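Local coordinates for glycosyl hydrolases family 2, sugar binding domain protein (Bacteroides uniformis str. 3978 T3 ii, PDB 6D1P) that probably hydrolyses O-glycosidic bonds as a family 2 beta-glucuronidase of a human gut Bacteroides, at residues G488-N493 with N536-A541; P606-Y611 with H624-S629. One frame throughout, in Å; residues are numbered along the deposited sequence.

Contact 1. Residues G488-N493 with N536-A541; sequences GRRFRN and NFDIEA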
# COMPACT_ATOMS: atom_id res chain seq x y z
N GLY A 488 -22.41 -21.53 -21.03
CA GLY A 488 -22.65 -22.38 -22.17
C GLY A 488 -24.11 -22.54 -22.56
O GLY A 488 -24.97 -22.71 -21.70
N ARG A 489 -24.38 -22.47 -23.87
CA ARG A 489 -25.69 -22.75 -24.45
C ARG A 489 -26.79 -21.89 -23.83
O ARG A 489 -26.51 -20.86 -23.21
CB ARG A 489 -26.01 -24.24 -24.32
CG ARG A 489 -24.81 -25.14 -24.67
CD ARG A 489 -25.19 -26.61 -24.82
NE ARG A 489 -26.24 -26.76 -25.82
CZ ARG A 489 -27.08 -27.78 -25.87
NH1 ARG A 489 -27.01 -28.75 -24.96
NH2 ARG A 489 -28.02 -27.83 -26.82
N ARG A 490 -28.04 -22.29 -24.00
CA ARG A 490 -29.18 -21.51 -23.55
C ARG A 490 -29.67 -22.05 -22.21
O ARG A 490 -29.41 -23.20 -21.85
CB ARG A 490 -30.30 -21.54 -24.60
CG ARG A 490 -29.89 -20.91 -25.95
CD ARG A 490 -31.00 -20.99 -27.01
NE ARG A 490 -31.49 -22.35 -27.19
CZ ARG A 490 -32.77 -22.74 -27.06
NH1 ARG A 490 -33.72 -21.87 -26.76
NH2 ARG A 490 -33.10 -24.03 -27.24
N PHE A 491 -30.37 -21.20 -21.45
CA PHE A 491 -30.86 -21.73 -20.18
C PHE A 491 -31.98 -22.74 -20.40
O PHE A 491 -32.18 -23.62 -19.55
CB PHE A 491 -31.27 -20.59 -19.21
CG PHE A 491 -32.46 -19.75 -19.63
CD1 PHE A 491 -33.75 -20.26 -19.60
CD2 PHE A 491 -32.28 -18.42 -19.97
CE1 PHE A 491 -34.85 -19.47 -19.97
CE2 PHE A 491 -33.36 -17.61 -20.32
CZ PHE A 491 -34.65 -18.14 -20.32
N ARG A 492 -32.65 -22.68 -21.55
CA ARG A 492 -33.61 -23.71 -21.91
C ARG A 492 -32.95 -25.07 -22.15
O ARG A 492 -33.65 -26.10 -22.14
CB ARG A 492 -34.40 -23.25 -23.13
CG ARG A 492 -35.48 -22.22 -22.78
CD ARG A 492 -36.03 -21.53 -24.01
NE ARG A 492 -37.17 -20.66 -23.68
CZ ARG A 492 -37.08 -19.35 -23.46
NH1 ARG A 492 -35.91 -18.73 -23.50
NH2 ARG A 492 -38.16 -18.64 -23.18
N ASN A 493 -31.63 -25.13 -22.32
CA ASN A 493 -30.93 -26.40 -22.47
C ASN A 493 -30.61 -27.06 -21.13
O ASN A 493 -29.88 -28.06 -21.12
CB ASN A 493 -29.65 -26.19 -23.27
CG ASN A 493 -29.93 -25.68 -24.67
OD1 ASN A 493 -29.28 -24.75 -25.15
ND2 ASN A 493 -30.92 -26.29 -25.33
N ASN A 536 -35.47 -11.80 -27.05
CA ASN A 536 -34.12 -11.27 -26.82
C ASN A 536 -33.45 -11.86 -25.59
O ASN A 536 -32.24 -11.67 -25.42
CB ASN A 536 -34.16 -9.74 -26.70
CG ASN A 536 -35.07 -9.26 -25.57
OD1 ASN A 536 -36.15 -9.80 -25.35
ND2 ASN A 536 -34.63 -8.23 -24.85
N PHE A 537 -34.19 -12.57 -24.74
CA PHE A 537 -33.64 -13.25 -23.59
C PHE A 537 -33.32 -14.71 -23.86
O PHE A 537 -32.65 -15.34 -23.04
CB PHE A 537 -34.60 -13.17 -22.40
CG PHE A 537 -34.84 -11.76 -21.92
CD1 PHE A 537 -33.76 -10.93 -21.62
CD2 PHE A 537 -36.12 -11.26 -21.81
CE1 PHE A 537 -33.95 -9.62 -21.19
CE2 PHE A 537 -36.33 -9.96 -21.36
CZ PHE A 537 -35.24 -9.13 -21.06
N ASP A 538 -33.77 -15.24 -24.98
CA ASP A 538 -33.45 -16.61 -25.37
C ASP A 538 -32.13 -16.58 -26.13
O ASP A 538 -32.10 -16.46 -27.36
CB ASP A 538 -34.57 -17.19 -26.21
CG ASP A 538 -34.38 -18.65 -26.48
OD1 ASP A 538 -33.61 -19.31 -25.75
OD2 ASP A 538 -35.01 -19.14 -27.44
N ILE A 539 -31.02 -16.68 -25.40
CA ILE A 539 -29.70 -16.53 -26.00
C ILE A 539 -28.74 -17.58 -25.44
O ILE A 539 -29.03 -18.28 -24.46
CB ILE A 539 -29.11 -15.13 -25.79
CG1 ILE A 539 -28.96 -14.83 -24.30
CG2 ILE A 539 -29.97 -14.09 -26.49
CD1 ILE A 539 -28.23 -13.51 -23.98
N GLU A 540 -27.60 -17.69 -26.10
CA GLU A 540 -26.51 -18.56 -25.70
C GLU A 540 -25.51 -17.78 -24.86
O GLU A 540 -25.17 -16.65 -25.21
CB GLU A 540 -25.78 -19.11 -26.92
CG GLU A 540 -26.55 -20.11 -27.72
CD GLU A 540 -25.65 -21.24 -28.17
OE1 GLU A 540 -24.46 -20.97 -28.49
OE2 GLU A 540 -26.14 -22.39 -28.17
N ALA A 541 -25.03 -18.40 -23.78
CA ALA A 541 -23.82 -17.95 -23.09
C ALA A 541 -23.87 -16.45 -22.77
O ALA A 541 -23.08 -15.65 -23.28
CB ALA A 541 -22.58 -18.29 -23.93
O HOH W 1 -30.68 -18.38 -22.54
O HOH W 2 -33.21 -19.93 -23.29
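A salt-bridge network joins two loops of the TIM-barrel domain here: Arg490 and Arg492, just ahead of helix 494-503, converge on Asp538 in the loop before helix 542-545. Asp538 sits at the centre of an inverse gamma turn, and its carboxylate swings to the arginines because CG stands anti to the backbone N (chi1 -172°). Arg490, bent at chi3, brings NH1 to OD1 of Asp538 at 2.8 Å; the oxygen lies at the edge of the guanidinium, near its plane, and receives the N-H on its syn lone pair, though the two flat groups are turned 59° apart. Arg492 stretches out from CG to NE and comes across the carboxylate, its NH1 3.3 Å from OD1 of Asp538, a longer ion pair. Water 2 fills in the link, giving a hydrogen bond to OD1 of Asp538 and taking one from NH1 of Arg492, while sitting 3.5 Å above the Phe491 ring. Water 1 bridges Phe491 N to Ile539 O. One direct backbone bond crosses the loops, from Ala541 N to Arg489 O at 2.9 Å, and Arg490 N is held within its own loop by Asn493 OD1. CE2 of Phe491 approaches Phe537 O, and the Phe491 ring also meets Trp559 of helix 550-564. Asp538 OD2 accepts from Ile534 N. With two arginines, a water and a backbone N-H around it, the buried carboxylate of Asp538 is probably well compensated and likely to stay ionised.

Contact 2. Residues P606-Y611 with H624-S629; sequences PKESYY and HIYGHS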
# COMPACT_ATOMS: atom_id res chain seq x y z
N PRO A 606 -31.43 -7.00 -1.11
CA PRO A 606 -31.91 -8.00 -2.08
C PRO A 606 -32.08 -7.45 -3.48
O PRO A 606 -32.62 -6.36 -3.69
CB PRO A 606 -33.26 -8.44 -1.49
CG PRO A 606 -33.15 -8.13 -0.01
CD PRO A 606 -32.26 -6.93 0.10
N LYS A 607 -31.60 -8.22 -4.46
CA LYS A 607 -32.02 -8.05 -5.84
C LYS A 607 -33.41 -8.66 -6.02
O LYS A 607 -33.90 -9.39 -5.17
CB LYS A 607 -31.04 -8.71 -6.81
CG LYS A 607 -29.56 -8.36 -6.61
CD LYS A 607 -28.71 -9.01 -7.69
CE LYS A 607 -27.21 -8.82 -7.42
NZ LYS A 607 -26.29 -9.61 -8.31
N GLU A 608 -34.03 -8.39 -7.16
CA GLU A 608 -35.35 -8.95 -7.40
C GLU A 608 -35.30 -10.44 -7.73
O GLU A 608 -36.33 -11.12 -7.64
CB GLU A 608 -36.06 -8.15 -8.49
CG GLU A 608 -36.02 -6.64 -8.18
CD GLU A 608 -37.24 -5.87 -8.65
OE1 GLU A 608 -38.40 -6.35 -8.46
OE2 GLU A 608 -37.04 -4.79 -9.24
N SER A 609 -34.13 -10.97 -8.05
CA SER A 609 -34.00 -12.41 -8.21
C SER A 609 -34.12 -13.15 -6.88
O SER A 609 -34.43 -14.34 -6.89
CB SER A 609 -32.66 -12.74 -8.84
OG SER A 609 -31.63 -12.05 -8.15
N TYR A 610 -33.84 -12.49 -5.75
CA TYR A 610 -34.03 -13.14 -4.46
C TYR A 610 -35.46 -13.64 -4.28
O TYR A 610 -35.69 -14.67 -3.63
CB TYR A 610 -33.65 -12.17 -3.33
CG TYR A 610 -33.93 -12.67 -1.91
CD1 TYR A 610 -35.17 -12.44 -1.29
CD2 TYR A 610 -32.95 -13.34 -1.17
CE1 TYR A 610 -35.42 -12.89 0.02
CE2 TYR A 610 -33.20 -13.80 0.13
CZ TYR A 610 -34.44 -13.57 0.72
OH TYR A 610 -34.69 -14.01 2.00
N TYR A 611 -36.44 -12.94 -4.88
CA TYR A 611 -37.86 -13.30 -4.75
C TYR A 611 -38.26 -14.39 -5.72
O TYR A 611 -39.21 -15.14 -5.45
CB TYR A 611 -38.72 -12.05 -4.95
CG TYR A 611 -38.30 -10.96 -3.98
CD1 TYR A 611 -38.66 -11.05 -2.64
CD2 TYR A 611 -37.49 -9.90 -4.38
CE1 TYR A 611 -38.25 -10.11 -1.73
CE2 TYR A 611 -37.07 -8.93 -3.45
CZ TYR A 611 -37.46 -9.06 -2.13
OH TYR A 611 -37.10 -8.17 -1.17
N HIS A 624 -44.34 -10.69 -4.79
CA HIS A 624 -43.38 -9.67 -5.21
C HIS A 624 -43.61 -9.37 -6.68
O HIS A 624 -43.35 -10.21 -7.54
CB HIS A 624 -41.92 -10.11 -5.00
CG HIS A 624 -40.91 -9.08 -5.43
ND1 HIS A 624 -40.33 -8.18 -4.56
CD2 HIS A 624 -40.38 -8.81 -6.65
CE1 HIS A 624 -39.48 -7.41 -5.21
NE2 HIS A 624 -39.49 -7.76 -6.48
N ILE A 625 -44.09 -8.17 -6.96
CA ILE A 625 -44.15 -7.70 -8.34
C ILE A 625 -42.74 -7.40 -8.81
O ILE A 625 -41.99 -6.67 -8.15
CB ILE A 625 -45.03 -6.44 -8.43
CG1 ILE A 625 -46.42 -6.72 -7.84
CG2 ILE A 625 -45.07 -5.95 -9.87
CD1 ILE A 625 -47.21 -5.45 -7.51
N TYR A 626 -42.37 -7.97 -9.94
CA TYR A 626 -41.05 -7.69 -10.48
C TYR A 626 -41.01 -6.26 -11.02
O TYR A 626 -41.78 -5.91 -11.92
CB TYR A 626 -40.68 -8.71 -11.56
CG TYR A 626 -39.47 -8.29 -12.35
CD1 TYR A 626 -38.30 -7.84 -11.72
CD2 TYR A 626 -39.48 -8.33 -13.74
CE1 TYR A 626 -37.20 -7.44 -12.46
CE2 TYR A 626 -38.38 -7.94 -14.48
CZ TYR A 626 -37.25 -7.50 -13.83
OH TYR A 626 -36.16 -7.11 -14.58
N GLY A 627 -40.12 -5.44 -10.46
CA GLY A 627 -39.92 -4.10 -10.96
C GLY A 627 -39.82 -3.03 -9.88
O GLY A 627 -39.86 -1.85 -10.20
N HIS A 628 -39.69 -3.42 -8.61
CA HIS A 628 -39.47 -2.44 -7.55
C HIS A 628 -38.27 -1.55 -7.84
O HIS A 628 -38.27 -0.35 -7.51
CB HIS A 628 -39.26 -3.15 -6.21
CG HIS A 628 -40.52 -3.66 -5.58
ND1 HIS A 628 -41.08 -3.06 -4.47
CD2 HIS A 628 -41.30 -4.72 -5.88
CE1 HIS A 628 -42.16 -3.73 -4.12
NE2 HIS A 628 -42.32 -4.74 -4.96
N SER A 629 -37.21 -2.11 -8.44
CA SER A 629 -36.01 -1.36 -8.78
C SER A 629 -35.97 -0.98 -10.25
O SER A 629 -34.89 -0.68 -10.78
CB SER A 629 -34.76 -2.15 -8.38
OG SER A 629 -34.52 -3.26 -9.24
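Glu608 OE1 takes two good hydrogen bonds from opposite faces of its carboxylate plane: NE2 of His624 reaches it at 2.7 Å on the anti side, and Gly627 N at 2.8 Å on the syn side. His628 N adds a weak third. The other oxygen, OE2, accepts from Ser629 twice, from the backbone N at 2.8 Å, well above the carboxylate plane, and from OG at 2.9 Å on the anti lone pair. A bend at chi2 (-147°) directs the carboxylate into the turn after strand 623-625, joining the residues that lead into helix 609-617 to that turn. The imidazole of His624 is fixed twice over. Its edge donates to Glu608, while one face lies on Tyr611 in an offset stack, centroids 3.9 Å apart and planes 8° from parallel, with CD2 of Tyr611 over the centre of the imidazole. Gly627, at phi 135°, adopts a backbone that calls for glycine. Ser629 OG is also hydrogen-bonded to His522, and the hydroxyl of Tyr626, whose CD1 edge flanks OE1 of Glu608, is hydrogen-bonded to Ser551 and His522. Replacing Glu608 with an alanine would probably leave the N-H groups of Gly627 and Ser629 without their acceptor and set the His624 ring freer to turn. So many donors around one buried carboxylate would favour its charged form, and a carboxylate at NE2 may in turn raise the proton affinity of His624.

Both contacts gather donors round one buried acid. Contact 1 is partly buried, lies farther from the middle of the chain, joins two loops inside the barrel domain, and relies on arginines and bridging waters. Contact 2 is mostly buried and links the residues leading into helix 609-617 to strand 623-625 and the turn after it; there the acid is met by backbone N-H groups, a serine and a histidine, and a tyrosine-imidazole stack adds ring packing. Their centres are about 22 Å apart and they do not touch, yet helix 550-564 packs against side chains of both: Phe491, Arg492 and Phe537 in contact 1, Lys607, Ser609, Tyr626 and Ser629 in contact 2.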